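Local coordinates for protein beta-lactamase (Burkholderia cenocepacia, PDB 5E2G) that probably hydrolyses beta-lactam antibiotics to substituted beta-amino acids, as expected of a class C beta-lactamase, at residues A[71-81]-A[156-165]; A[196-204]-A[336-344]. One frame throughout, in Å; residues are numbered along the deposited sequence.

Contact 1: A[71-81]-A[156-165]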
ATOM      1  N   LEU A  71      -5.500  -9.333   2.932  1.00 15.30           N
ATOM      2  CA  LEU A  71      -6.238 -10.026   3.983  1.00 15.78           C
ATOM      3  C   LEU A  71      -7.708 -10.184   3.612  1.00 16.17           C
ATOM      4  O   LEU A  71      -8.290 -11.263   3.787  1.00 14.01           O
ATOM      5  CB  LEU A  71      -6.094  -9.268   5.300  1.00 12.13           C
ATOM      6  CG  LEU A  71      -6.712  -9.975   6.499  1.00 13.92           C
ATOM      7  CD1 LEU A  71      -5.841 -11.140   6.933  1.00 12.99           C
ATOM      8  CD2 LEU A  71      -6.937  -8.986   7.627  1.00 18.03           C
ATOM      9  N   ALA A  72      -8.324  -9.110   3.098  1.00 15.66           N
ATOM     10  CA  ALA A  72      -9.724  -9.165   2.695  1.00 14.16           C
ATOM     11  C   ALA A  72      -9.914 -10.134   1.545  1.00 15.15           C
ATOM     12  O   ALA A  72     -10.910 -10.862   1.492  1.00 17.88           O
ATOM     13  CB  ALA A  72     -10.218  -7.773   2.308  1.00 13.58           C
ATOM     14  N   SER A  73      -8.960 -10.152   0.616  1.00 14.40           N
ATOM     15  CA  SER A  73      -8.984 -11.100  -0.487  1.00 13.77           C
ATOM     16  C   SER A  73      -8.877 -12.529   0.028  1.00 17.57           C
ATOM     17  O   SER A  73      -9.536 -13.439  -0.491  1.00 18.82           O
ATOM     18  CB  SER A  73      -7.845 -10.765  -1.452  1.00 11.87           C
ATOM     19  OG  SER A  73      -7.911 -11.527  -2.633  1.00 15.35           O
ATOM     20  N   ASP A  74      -8.079 -12.744   1.071  1.00 17.39           N
ATOM     21  CA  ASP A  74      -7.978 -14.085   1.633  1.00 20.05           C
ATOM     22  C   ASP A  74      -9.282 -14.518   2.295  1.00 23.62           C
ATOM     23  O   ASP A  74      -9.741 -15.647   2.091  1.00 27.38           O
ATOM     24  CB  ASP A  74      -6.832 -14.160   2.626  1.00 18.76           C
ATOM     25  CG  ASP A  74      -6.600 -15.563   3.087  1.00 19.92           C
ATOM     26  OD1 ASP A  74      -5.971 -16.330   2.322  1.00 20.94           O
ATOM     27  OD2 ASP A  74      -7.037 -15.901   4.211  1.00 21.81           O
ATOM     28  N   ALA A  75      -9.878 -13.646   3.114  1.00 21.09           N
ATOM     29  CA  ALA A  75     -11.200 -13.929   3.663  1.00 19.23           C
ATOM     30  C   ALA A  75     -12.191 -14.286   2.562  1.00 20.99           C
ATOM     31  O   ALA A  75     -12.952 -15.251   2.688  1.00 21.48           O
ATOM     32  CB  ALA A  75     -11.700 -12.728   4.464  1.00 16.84           C
ATOM     33  N   GLN A  76     -12.191 -13.522   1.468  1.00 21.40           N
ATOM     34  CA  GLN A  76     -13.080 -13.831   0.356  1.00 17.83           C
ATOM     35  C   GLN A  76     -12.797 -15.224  -0.181  1.00 20.71           C
ATOM     36  O   GLN A  76     -13.727 -15.988  -0.467  1.00 19.55           O
ATOM     37  CB  GLN A  76     -12.925 -12.771  -0.738  1.00 17.96           C
ATOM     38  CG  GLN A  76     -14.059 -12.719  -1.746  1.00 28.07           C
ATOM     39  CD  GLN A  76     -13.892 -13.730  -2.857  1.00 43.68           C
ATOM     40  OE1 GLN A  76     -12.771 -14.104  -3.201  1.00 53.74           O
ATOM     41  NE2 GLN A  76     -15.006 -14.190  -3.422  1.00 44.79           N
ATOM     42  N   GLU A  77     -11.510 -15.583  -0.287  1.00 21.10           N
ATOM     43  CA  GLU A  77     -11.132 -16.889  -0.822  1.00 25.27           C
ATOM     44  C   GLU A  77     -11.602 -18.018   0.079  1.00 26.43           C
ATOM     45  O   GLU A  77     -11.888 -19.121  -0.402  1.00 30.79           O
ATOM     46  CB  GLU A  77      -9.615 -16.981  -1.011  1.00 29.58           C
ATOM     47  CG  GLU A  77      -9.079 -16.337  -2.285  1.00 34.39           C
ATOM     48  CD  GLU A  77      -9.742 -16.867  -3.551  1.00 37.08           C
ATOM     49  OE1 GLU A  77     -10.449 -16.080  -4.213  1.00 38.41           O
ATOM     50  OE2 GLU A  77      -9.569 -18.068  -3.873  1.00 36.30           O
ATOM     51  N   GLY A  78     -11.674 -17.775   1.378  1.00 22.28           N
ATOM     52  CA  GLY A  78     -12.160 -18.786   2.289  1.00 23.14           C
ATOM     53  C   GLY A  78     -13.646 -18.746   2.550  1.00 19.56           C
ATOM     54  O   GLY A  78     -14.130 -19.437   3.452  1.00 21.71           O
ATOM     55  N   GLY A  79     -14.389 -17.953   1.789  1.00 18.32           N
ATOM     56  CA  GLY A  79     -15.822 -17.864   1.971  1.00 18.62           C
ATOM     57  C   GLY A  79     -16.264 -17.106   3.197  1.00 21.15           C
ATOM     58  O   GLY A  79     -17.452 -17.140   3.530  1.00 23.93           O
ATOM     59  N   GLU A  80     -15.352 -16.424   3.889  1.00 20.52           N
ATOM     60  CA  GLU A  80     -15.743 -15.724   5.101  1.00 18.02           C
ATOM     61  C   GLU A  80     -16.388 -14.387   4.800  1.00 16.15           C
ATOM     62  O   GLU A  80     -17.088 -13.844   5.660  1.00 18.22           O
ATOM     63  CB  GLU A  80     -14.532 -15.559   6.004  1.00 19.13           C
ATOM     64  CG  GLU A  80     -13.750 -16.853   6.101  1.00 26.75           C
ATOM     65  CD  GLU A  80     -12.665 -16.806   7.138  1.00 38.33           C
ATOM     66  OE1 GLU A  80     -12.989 -16.562   8.320  1.00 38.40           O
ATOM     67  OE2 GLU A  80     -11.485 -17.008   6.770  1.00 47.27           O
ATOM     68  N   LEU A  81     -16.177 -13.858   3.597  1.00 18.11           N
ATOM     69  CA  LEU A  81     -16.867 -12.658   3.154  1.00 17.99           C
ATOM     70  C   LEU A  81     -16.987 -12.681   1.639  1.00 16.99           C
ATOM     71  O   LEU A  81     -16.335 -13.465   0.948  1.00 16.94           O
ATOM     72  CB  LEU A  81     -16.157 -11.379   3.618  1.00 13.88           C
ATOM     73  CG  LEU A  81     -14.727 -11.073   3.166  1.00 14.34           C
ATOM     74  CD1 LEU A  81     -14.645 -10.494   1.752  1.00 14.66           C
ATOM     75  CD2 LEU A  81     -14.095 -10.124   4.161  1.00 16.19           C
ATOM     76  N   LEU A 156     -12.365  -1.095   5.307  1.00 19.39           N
ATOM     77  CA  LEU A 156     -12.198  -2.404   4.684  1.00 18.54           C
ATOM     78  C   LEU A 156     -11.533  -3.370   5.652  1.00 16.56           C
ATOM     79  O   LEU A 156     -11.973  -4.515   5.803  1.00 15.28           O
ATOM     80  CB  LEU A 156     -11.387  -2.296   3.389  1.00 18.08           C
ATOM     81  CG  LEU A 156     -11.165  -3.599   2.602  1.00 18.71           C
ATOM     82  CD1 LEU A 156     -12.483  -4.176   2.089  1.00 20.22           C
ATOM     83  CD2 LEU A 156     -10.187  -3.392   1.451  1.00 21.30           C
ATOM     84  N   GLY A 157     -10.476  -2.918   6.330  1.00 16.73           N
ATOM     85  CA  GLY A 157      -9.792  -3.783   7.274  1.00 16.41           C
ATOM     86  C   GLY A 157     -10.640  -4.102   8.488  1.00 18.15           C
ATOM     87  O   GLY A 157     -10.638  -5.238   8.973  1.00 16.61           O
ATOM     88  N   TRP A 158     -11.357  -3.099   9.007  0.58 17.99           N
ATOM     89  CA  TRP A 158     -12.253  -3.320  10.137  0.58 19.53           C
ATOM     90  C   TRP A 158     -13.254  -4.419   9.825  0.58 15.97           C
ATOM     91  O   TRP A 158     -13.419  -5.366  10.601  0.58 16.03           O
ATOM     92  CB  TRP A 158     -12.988  -2.024  10.482  0.58 22.23           C
ATOM     93  CG  TRP A 158     -12.947  -1.673  11.936  0.58 25.89           C
ATOM     94  CD1 TRP A 158     -11.833  -1.407  12.676  0.58 28.26           C
ATOM     95  CD2 TRP A 158     -14.063  -1.530  12.826  0.58 27.57           C
ATOM     96  NE1 TRP A 158     -12.182  -1.115  13.974  0.58 30.59           N
ATOM     97  CE2 TRP A 158     -13.545  -1.182  14.091  0.58 30.09           C
ATOM     98  CE3 TRP A 158     -15.446  -1.665  12.678  0.58 27.11           C
ATOM     99  CZ2 TRP A 158     -14.358  -0.969  15.200  0.58 31.16           C
ATOM    100  CZ3 TRP A 158     -16.255  -1.447  13.783  0.58 27.81           C
ATOM    101  CH2 TRP A 158     -15.707  -1.103  15.027  0.58 29.73           C
ATOM    102  N   LEU A 159     -13.916  -4.313   8.672  1.00 15.66           N
ATOM    103  CA  LEU A 159     -14.995  -5.229   8.332  1.00 15.48           C
ATOM    104  C   LEU A 159     -14.477  -6.620   8.011  1.00 17.69           C
ATOM    105  O   LEU A 159     -15.151  -7.609   8.314  1.00 15.08           O
ATOM    106  CB  LEU A 159     -15.793  -4.669   7.158  1.00 15.40           C
ATOM    107  CG  LEU A 159     -16.493  -3.343   7.464  1.00 19.38           C
ATOM    108  CD1 LEU A 159     -16.939  -2.643   6.178  1.00 21.22           C
ATOM    109  CD2 LEU A 159     -17.670  -3.545   8.414  1.00 21.12           C
ATOM    110  N   THR A 160     -13.289  -6.715   7.411  1.00 18.53           N
ATOM    111  CA  THR A 160     -12.658  -8.015   7.185  1.00 13.97           C
ATOM    112  C   THR A 160     -12.362  -8.726   8.504  1.00 16.23           C
ATOM    113  O   THR A 160     -12.568  -9.939   8.628  1.00 14.05           O
ATOM    114  CB  THR A 160     -11.376  -7.833   6.380  1.00 14.53           C
ATOM    115  OG1 THR A 160     -11.690  -7.236   5.118  1.00 15.77           O
ATOM    116  CG2 THR A 160     -10.678  -9.170   6.166  1.00 13.30           C
ATOM    117  N   ALA A 161     -11.885  -7.983   9.505  1.00 14.68           N
ATOM    118  CA  ALA A 161     -11.639  -8.579  10.810  1.00 15.01           C
ATOM    119  C   ALA A 161     -12.934  -9.053  11.458  1.00 15.32           C
ATOM    120  O   ALA A 161     -12.962 -10.116  12.087  1.00 17.56           O
ATOM    121  CB  ALA A 161     -10.913  -7.586  11.706  1.00 15.56           C
ATOM    122  N   LYS A 162     -14.015  -8.277  11.326  1.00 15.64           N
ATOM    123  CA  LYS A 162     -15.324  -8.744  11.779  1.00 15.96           C
ATOM    124  C   LYS A 162     -15.676 -10.081  11.139  1.00 22.01           C
ATOM    125  O   LYS A 162     -16.050 -11.037  11.827  1.00 19.06           O
ATOM    126  CB  LYS A 162     -16.404  -7.714  11.445  1.00 16.34           C
ATOM    127  CG  LYS A 162     -16.550  -6.605  12.445  1.00 18.73           C
ATOM    128  CD  LYS A 162     -17.254  -7.075  13.699  1.00 19.46           C
ATOM    129  CE  LYS A 162     -17.400  -5.939  14.675  1.00 21.23           C
ATOM    130  NZ  LYS A 162     -18.056  -6.381  15.917  1.00 20.99           N
ATOM    131  N   ALA A 163     -15.552 -10.160   9.814  1.00 14.65           N
ATOM    132  CA  ALA A 163     -15.890 -11.380   9.094  1.00 19.15           C
ATOM    133  C   ALA A 163     -14.979 -12.538   9.478  1.00 22.54           C
ATOM    134  O   ALA A 163     -15.427 -13.690   9.511  1.00 23.50           O
ATOM    135  CB  ALA A 163     -15.823 -11.125   7.586  1.00 16.35           C
HETATM  136  N   MSE A 164     -13.713 -12.267   9.786  1.00 20.53           N
HETATM  137  CA  MSE A 164     -12.775 -13.342  10.104  1.00 17.72           C
HETATM  138  C   MSE A 164     -12.721 -13.700  11.587  1.00 17.20           C
HETATM  139  O   MSE A 164     -11.923 -14.538  11.992  1.00 18.51           O
HETATM  140  CB  MSE A 164     -11.380 -12.977   9.613  1.00 18.54           C
HETATM  141  CG  MSE A 164     -11.316 -12.808   8.107  1.00 21.28           C
HETATM  142 SE   MSE A 164      -9.510 -12.524   7.464  0.73 28.02          SE
HETATM  143  CE  MSE A 164      -8.946 -14.396   7.355  1.00 21.08           C
ATOM    144  N   HIS A 165     -13.574 -13.064  12.390  1.00 17.45           N
ATOM    145  CA  HIS A 165     -13.711 -13.390  13.808  1.00 15.99           C
ATOM    146  C   HIS A 165     -12.389 -13.207  14.543  1.00 19.13           C
ATOM    147  O   HIS A 165     -11.958 -14.072  15.312  1.00 18.60           O
ATOM    148  CB  HIS A 165     -14.234 -14.812  13.997  1.00 16.14           C
ATOM    149  CG  HIS A 165     -15.314 -15.179  13.039  1.00 25.34           C
ATOM    150  ND1 HIS A 165     -16.596 -14.688  13.145  1.00 26.89           N
ATOM    151  CD2 HIS A 165     -15.301 -15.972  11.941  1.00 26.37           C
ATOM    152  CE1 HIS A 165     -17.332 -15.172  12.160  1.00 29.54           C
ATOM    153  NE2 HIS A 165     -16.569 -15.953  11.416  1.00 30.44           N
TER
HETATM  154  O   HOH W   1     -17.623 -14.517   8.249  1.00 15.41           O

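Contact 2: A[196-204]-A[336-344]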
ATOM      1  N   ASP A 196      15.016  -0.438  16.054  1.00 24.80           N
ATOM      2  CA  ASP A 196      15.106  -0.533  14.601  1.00 24.65           C
ATOM      3  C   ASP A 196      14.302   0.538  13.874  1.00 25.91           C
ATOM      4  O   ASP A 196      14.458   0.682  12.659  1.00 25.33           O
ATOM      5  CB  ASP A 196      14.623  -1.912  14.128  1.00 26.88           C
ATOM      6  CG  ASP A 196      15.415  -3.060  14.732  1.00 32.87           C
ATOM      7  OD1 ASP A 196      16.554  -2.834  15.198  1.00 38.91           O
ATOM      8  OD2 ASP A 196      14.899  -4.199  14.722  1.00 32.54           O
ATOM      9  N   TYR A 197      13.463   1.290  14.586  1.00 27.58           N
ATOM     10  CA  TYR A 197      12.454   2.160  13.990  1.00 26.96           C
ATOM     11  C   TYR A 197      13.107   3.476  13.590  1.00 27.88           C
ATOM     12  O   TYR A 197      13.505   4.264  14.451  1.00 31.83           O
ATOM     13  CB  TYR A 197      11.325   2.363  14.999  1.00 22.16           C
ATOM     14  CG  TYR A 197      10.020   2.950  14.496  1.00 24.30           C
ATOM     15  CD1 TYR A 197       9.948   3.675  13.314  1.00 26.01           C
ATOM     16  CD2 TYR A 197       8.852   2.790  15.236  1.00 24.85           C
ATOM     17  CE1 TYR A 197       8.746   4.222  12.881  1.00 25.16           C
ATOM     18  CE2 TYR A 197       7.654   3.329  14.813  1.00 23.65           C
ATOM     19  CZ  TYR A 197       7.605   4.044  13.636  1.00 23.23           C
ATOM     20  OH  TYR A 197       6.410   4.578  13.221  1.00 23.73           O
ATOM     21  N   ALA A 198      13.212   3.720  12.286  1.00 26.90           N
ATOM     22  CA  ALA A 198      13.833   4.942  11.802  1.00 21.69           C
ATOM     23  C   ALA A 198      13.024   6.162  12.236  1.00 25.29           C
ATOM     24  O   ALA A 198      11.851   6.068  12.597  1.00 24.60           O
ATOM     25  CB  ALA A 198      13.965   4.911  10.281  1.00 23.40           C
ATOM     26  N   GLN A 199      13.673   7.323  12.212  1.00 27.39           N
ATOM     27  CA  GLN A 199      13.005   8.583  12.507  1.00 28.51           C
ATOM     28  C   GLN A 199      12.569   9.237  11.203  1.00 26.06           C
ATOM     29  O   GLN A 199      13.366   9.363  10.269  1.00 23.99           O
ATOM     30  CB  GLN A 199      13.920   9.523  13.293  1.00 34.19           C
ATOM     31  CG  GLN A 199      13.349  10.927  13.498  1.00 40.24           C
ATOM     32  CD  GLN A 199      12.288  11.005  14.589  1.00 45.05           C
ATOM     33  OE1 GLN A 199      11.154  11.408  14.336  1.00 41.53           O
ATOM     34  NE2 GLN A 199      12.666  10.643  15.814  1.00 51.89           N
ATOM     35  N   GLY A 200      11.304   9.631  11.136  1.00 25.23           N
ATOM     36  CA  GLY A 200      10.832  10.395  10.007  1.00 27.94           C
ATOM     37  C   GLY A 200      11.147  11.866  10.152  1.00 31.97           C
ATOM     38  O   GLY A 200      11.446  12.361  11.237  1.00 33.66           O
ATOM     39  N   TYR A 201      11.097  12.575   9.028  1.00 30.71           N
ATOM     40  CA  TYR A 201      11.407  13.994   9.017  1.00 28.87           C
ATOM     41  C   TYR A 201      10.464  14.711   8.073  1.00 28.26           C
ATOM     42  O   TYR A 201      10.315  14.314   6.913  1.00 29.09           O
ATOM     43  CB  TYR A 201      12.865  14.224   8.619  1.00 32.90           C
ATOM     44  CG  TYR A 201      13.801  13.682   9.669  1.00 37.23           C
ATOM     45  CD1 TYR A 201      14.386  12.428   9.535  1.00 37.78           C
ATOM     46  CD2 TYR A 201      14.064  14.408  10.822  1.00 40.19           C
ATOM     47  CE1 TYR A 201      15.226  11.923  10.513  1.00 40.06           C
ATOM     48  CE2 TYR A 201      14.901  13.914  11.802  1.00 40.70           C
ATOM     49  CZ  TYR A 201      15.479  12.673  11.647  1.00 41.11           C
ATOM     50  OH  TYR A 201      16.311  12.185  12.631  1.00 41.44           O
ATOM     51  N   THR A 202       9.819  15.754   8.583  1.00 28.59           N
ATOM     52  CA  THR A 202       8.898  16.534   7.780  1.00 30.66           C
ATOM     53  C   THR A 202       9.661  17.263   6.680  1.00 34.65           C
ATOM     54  O   THR A 202      10.889  17.200   6.589  1.00 35.16           O
ATOM     55  CB  THR A 202       8.136  17.514   8.664  1.00 34.32           C
ATOM     56  OG1 THR A 202       9.066  18.410   9.279  1.00 38.97           O
ATOM     57  CG2 THR A 202       7.409  16.768   9.752  1.00 31.41           C
ATOM     58  N   LYS A 203       8.916  17.958   5.816  1.00 37.52           N
ATOM     59  CA  LYS A 203       9.548  18.720   4.743  1.00 39.30           C
ATOM     60  C   LYS A 203      10.444  19.827   5.285  1.00 43.86           C
ATOM     61  O   LYS A 203      11.367  20.265   4.589  1.00 43.76           O
ATOM     62  CB  LYS A 203       8.487  19.314   3.818  1.00 37.68           C
ATOM     63  CG  LYS A 203       7.483  18.320   3.277  1.00 38.12           C
ATOM     64  CD  LYS A 203       6.438  19.027   2.424  1.00 40.63           C
ATOM     65  CE  LYS A 203       5.649  18.056   1.561  1.00 38.96           C
ATOM     66  NZ  LYS A 203       4.886  17.068   2.376  1.00 39.90           N
ATOM     67  N   ASP A 204      10.188  20.294   6.507  1.00 49.16           N
ATOM     68  CA  ASP A 204      11.059  21.275   7.137  1.00 54.05           C
ATOM     69  C   ASP A 204      12.350  20.656   7.639  1.00 51.35           C
ATOM     70  O   ASP A 204      13.378  21.339   7.705  1.00 52.88           O
ATOM     71  CB  ASP A 204      10.354  21.943   8.317  1.00 66.10           C
ATOM     72  CG  ASP A 204       9.189  22.798   7.893  1.00 77.23           C
ATOM     73  OD1 ASP A 204       8.713  22.621   6.748  1.00 80.16           O
ATOM     74  OD2 ASP A 204       8.741  23.635   8.710  1.00 80.93           O
HETATM   75  N   MSE A 336      10.828   1.381  -2.634  1.00 16.57           N
HETATM   76  CA  MSE A 336      11.592   2.544  -2.211  1.00 16.26           C
HETATM   77  C   MSE A 336      11.077   3.075  -0.890  1.00 16.23           C
HETATM   78  O   MSE A 336       9.926   3.475  -0.795  1.00 19.86           O
HETATM   79  CB  MSE A 336      11.532   3.645  -3.263  1.00 28.41           C
HETATM   80  CG  MSE A 336      12.026   3.228  -4.635  1.00 32.44           C
HETATM   81 SE   MSE A 336      11.642   4.561  -6.031  0.79 31.18          SE
HETATM   82  CE  MSE A 336      12.260   6.154  -5.098  1.00 28.57           C
ATOM     83  N   LEU A 337      11.926   3.093   0.131  1.00 17.96           N
ATOM     84  CA  LEU A 337      11.548   3.577   1.451  1.00 19.25           C
ATOM     85  C   LEU A 337      12.488   4.701   1.841  1.00 19.16           C
ATOM     86  O   LEU A 337      13.705   4.542   1.764  1.00 21.72           O
ATOM     87  CB  LEU A 337      11.602   2.467   2.504  1.00 19.39           C
ATOM     88  CG  LEU A 337      11.084   1.089   2.105  1.00 20.04           C
ATOM     89  CD1 LEU A 337      11.217   0.139   3.266  1.00 21.36           C
ATOM     90  CD2 LEU A 337       9.659   1.177   1.681  1.00 19.62           C
ATOM     91  N   ALA A 338      11.924   5.827   2.262  1.00 19.76           N
ATOM     92  CA  ALA A 338      12.714   6.987   2.637  1.00 18.97           C
ATOM     93  C   ALA A 338      12.137   7.588   3.905  1.00 19.56           C
ATOM     94  O   ALA A 338      10.917   7.695   4.045  1.00 18.81           O
ATOM     95  CB  ALA A 338      12.735   8.033   1.518  1.00 18.97           C
ATOM     96  N   ASN A 339      13.015   7.972   4.832  1.00 19.90           N
ATOM     97  CA  ASN A 339      12.549   8.648   6.042  1.00 24.43           C
ATOM     98  C   ASN A 339      12.542  10.158   5.875  1.00 27.04           C
ATOM     99  O   ASN A 339      12.939  10.909   6.768  1.00 28.69           O
ATOM    100  CB  ASN A 339      13.373   8.218   7.256  1.00 20.98           C
ATOM    101  CG  ASN A 339      14.816   8.633   7.164  1.00 29.02           C
ATOM    102  OD1 ASN A 339      15.313   8.943   6.084  1.00 35.47           O
ATOM    103  ND2 ASN A 339      15.508   8.639   8.301  1.00 22.72           N
ATOM    104  N   GLY A 340      12.082  10.623   4.719  1.00 27.41           N
ATOM    105  CA  GLY A 340      11.859  12.031   4.467  1.00 24.45           C
ATOM    106  C   GLY A 340      10.813  12.157   3.384  1.00 21.54           C
ATOM    107  O   GLY A 340      10.303  11.164   2.867  1.00 20.21           O
ATOM    108  N   ASN A 341      10.505  13.401   3.037  1.00 25.50           N
ATOM    109  CA  ASN A 341       9.443  13.710   2.081  1.00 28.82           C
ATOM    110  C   ASN A 341      10.025  13.764   0.674  1.00 29.12           C
ATOM    111  O   ASN A 341      10.857  14.626   0.373  1.00 28.50           O
ATOM    112  CB  ASN A 341       8.762  15.028   2.447  1.00 29.99           C
ATOM    113  CG  ASN A 341       7.742  14.875   3.567  1.00 29.77           C
ATOM    114  OD1 ASN A 341       6.557  15.152   3.379  1.00 35.61           O
ATOM    115  ND2 ASN A 341       8.197  14.428   4.732  1.00 24.86           N
ATOM    116  N   VAL A 342       9.599  12.838  -0.177  1.00 28.28           N
ATOM    117  CA  VAL A 342      10.030  12.767  -1.568  1.00 27.43           C
ATOM    118  C   VAL A 342       8.799  12.951  -2.439  1.00 27.47           C
ATOM    119  O   VAL A 342       7.806  12.242  -2.247  1.00 25.72           O
ATOM    120  CB  VAL A 342      10.721  11.433  -1.905  1.00 23.02           C
ATOM    121  CG1 VAL A 342      11.155  11.419  -3.369  1.00 19.02           C
ATOM    122  CG2 VAL A 342      11.900  11.189  -0.990  1.00 21.97           C
ATOM    123  N   PRO A 343       8.805  13.886  -3.392  1.00 25.21           N
ATOM    124  CA  PRO A 343       7.635  14.062  -4.252  1.00 20.75           C
ATOM    125  C   PRO A 343       7.298  12.768  -4.964  1.00 19.61           C
ATOM    126  O   PRO A 343       8.179  12.063  -5.461  1.00 20.57           O
ATOM    127  CB  PRO A 343       8.074  15.152  -5.230  1.00 21.32           C
ATOM    128  CG  PRO A 343       9.110  15.904  -4.483  1.00 24.19           C
ATOM    129  CD  PRO A 343       9.848  14.877  -3.690  1.00 25.87           C
ATOM    130  N   ILE A 344       6.002  12.460  -4.989  1.00 17.81           N
ATOM    131  CA  ILE A 344       5.525  11.208  -5.567  1.00 18.33           C
ATOM    132  C   ILE A 344       6.067  11.013  -6.975  1.00 22.64           C
ATOM    133  O   ILE A 344       6.586   9.944  -7.313  1.00 24.96           O
ATOM    134  CB  ILE A 344       3.990  11.171  -5.545  1.00 18.37           C
ATOM    135  CG1 ILE A 344       3.525  10.806  -4.139  1.00 19.10           C
ATOM    136  CG2 ILE A 344       3.472  10.206  -6.591  1.00 19.09           C
ATOM    137  CD1 ILE A 344       2.084  11.060  -3.900  1.00 20.91           C
TER
HETATM  138  O   HOH W   2      11.806  15.738   4.112  1.00 31.45           O

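Contact 1: A[71-81]-A[156-165]
Met164, a selenomethionine, reaches across to Ala75 and Leu71 and forms the main apolar bridge between two helices that cross at 33°. Its CG stands beside the backbone N (chi1 -62°), which sends the chain toward the partner helix; CG packs on CB of Ala75 at 3.7 Å, and SE meets CG of Leu71 at 3.9 Å, the two side chains crossing obliquely. The bend at chi3 (84°) then brings CE into van der Waals contact with OD2 of Asp74 and OE2 of Glu80, whose side chains cross that of Met164 at about a right angle.

Nearer the start of the segments, Thr160 turns its methyl CG2 over CA of Ala72, while OG1 comes within 3.2 Å of CB of Ala72. The small alanine allows this close fit. The hydroxyl is itself tied back into its own helix, donating to O of Leu156 at 2.8 Å, and shares that carbonyl with Thr160 N, which arrives from the opposite face. A threonine thus suits a helix interface: its polar arm is satisfied internally and its methyl is given to the neighbour.

Past the Schellman motif that closes helix 64-77, with Gly79 as its C-prime residue of positive phi, Leu81 sets CD2 against CB of Ala163, at 4.0 Å. A water donates to both Glu80 O and Ala163 O, bridging the two backbones.

Arg245 forms salt bridges with both Asp74 and Glu80. Leu171 of helix 168-180 packs on Leu71 and Met164, Tyr90 of helix 87-90 on Leu81 and Ala163, and Leu104 of helix 104-108 on Leu81 and Leu156.

Contact 2: A[196-204]-A[336-344]
Asn339 and Asn341, in the turn that leaves strand 332-338 of the large antiparallel sheet of this beta-lactamase fold, hold the segment around the short strand 200-201 mainly by side-chain amides. Residues 198-203 and 339-341 run in nearly the same direction.

Two amide-to-carbonyl bonds come first. ND2 of Asn339 donates to Gln199 O at 3.0 Å, and ND2 of Asn341 donates to Tyr201 O at the same length; both are weak. Asparagine suits each place in its own way. The Asn339 amide splits its two ends, ND2 going to Gln199 O and OD1 accepting from the backbone N of Gly25. In Asn341 it is ND2 that serves twice, reaching Gly318 O as well as Tyr201 O, while OD1 accepts from Lys203.

Water adds a second kind of link: it accepts from Asn341 N and lies 3.0 Å from Thr202 O, to which it can donate, in competition with other acceptors. It spans the gap between Thr202 O and Asn341 N, which at 5.2 Å are too far apart for a direct bond.

Packing is the third. The Tyr201 ring and the Asn339 side chain lie side by side and point the same way, their planes 83° apart. The backbone O of Asn339 lies at the ring's edge, in its plane, 3.5 Å from CD1 of Tyr201. The phenol OH goes elsewhere, to Lys46 N. Gly340 CA lies 3.7 Å from Tyr201 O.

In contrast with the weak amide bonds, one hydrogen bond across the contact comes from a charged group. Lys203 crosses Asn341 at about a right angle; a bend at chi4 (62°) curls the end of its chain back, and NZ of Lys203 donates to OD1 of Asn341 at 2.7 Å.

Overall arrangement
Both segments of contact 1 precede those of contact 2 along the chain, and the two contacts lie on opposite sides of its centre. Their centres are 32 Å apart and their nearest atoms about 18 Å, without touching. Contact 1 joins helices 64-77 and 150-164 in the helical part of the molecule; contact 2 ties the short strand 200-201 to the end of strand 332-338 in the large antiparallel sheet. They share no helix or strand, although both belong to the same beta-lactamase fold. Helix 64-77 also carries Lys65 of a probable SxxK motif, so contact 1 packs further along a helix that probably contributes to the active site.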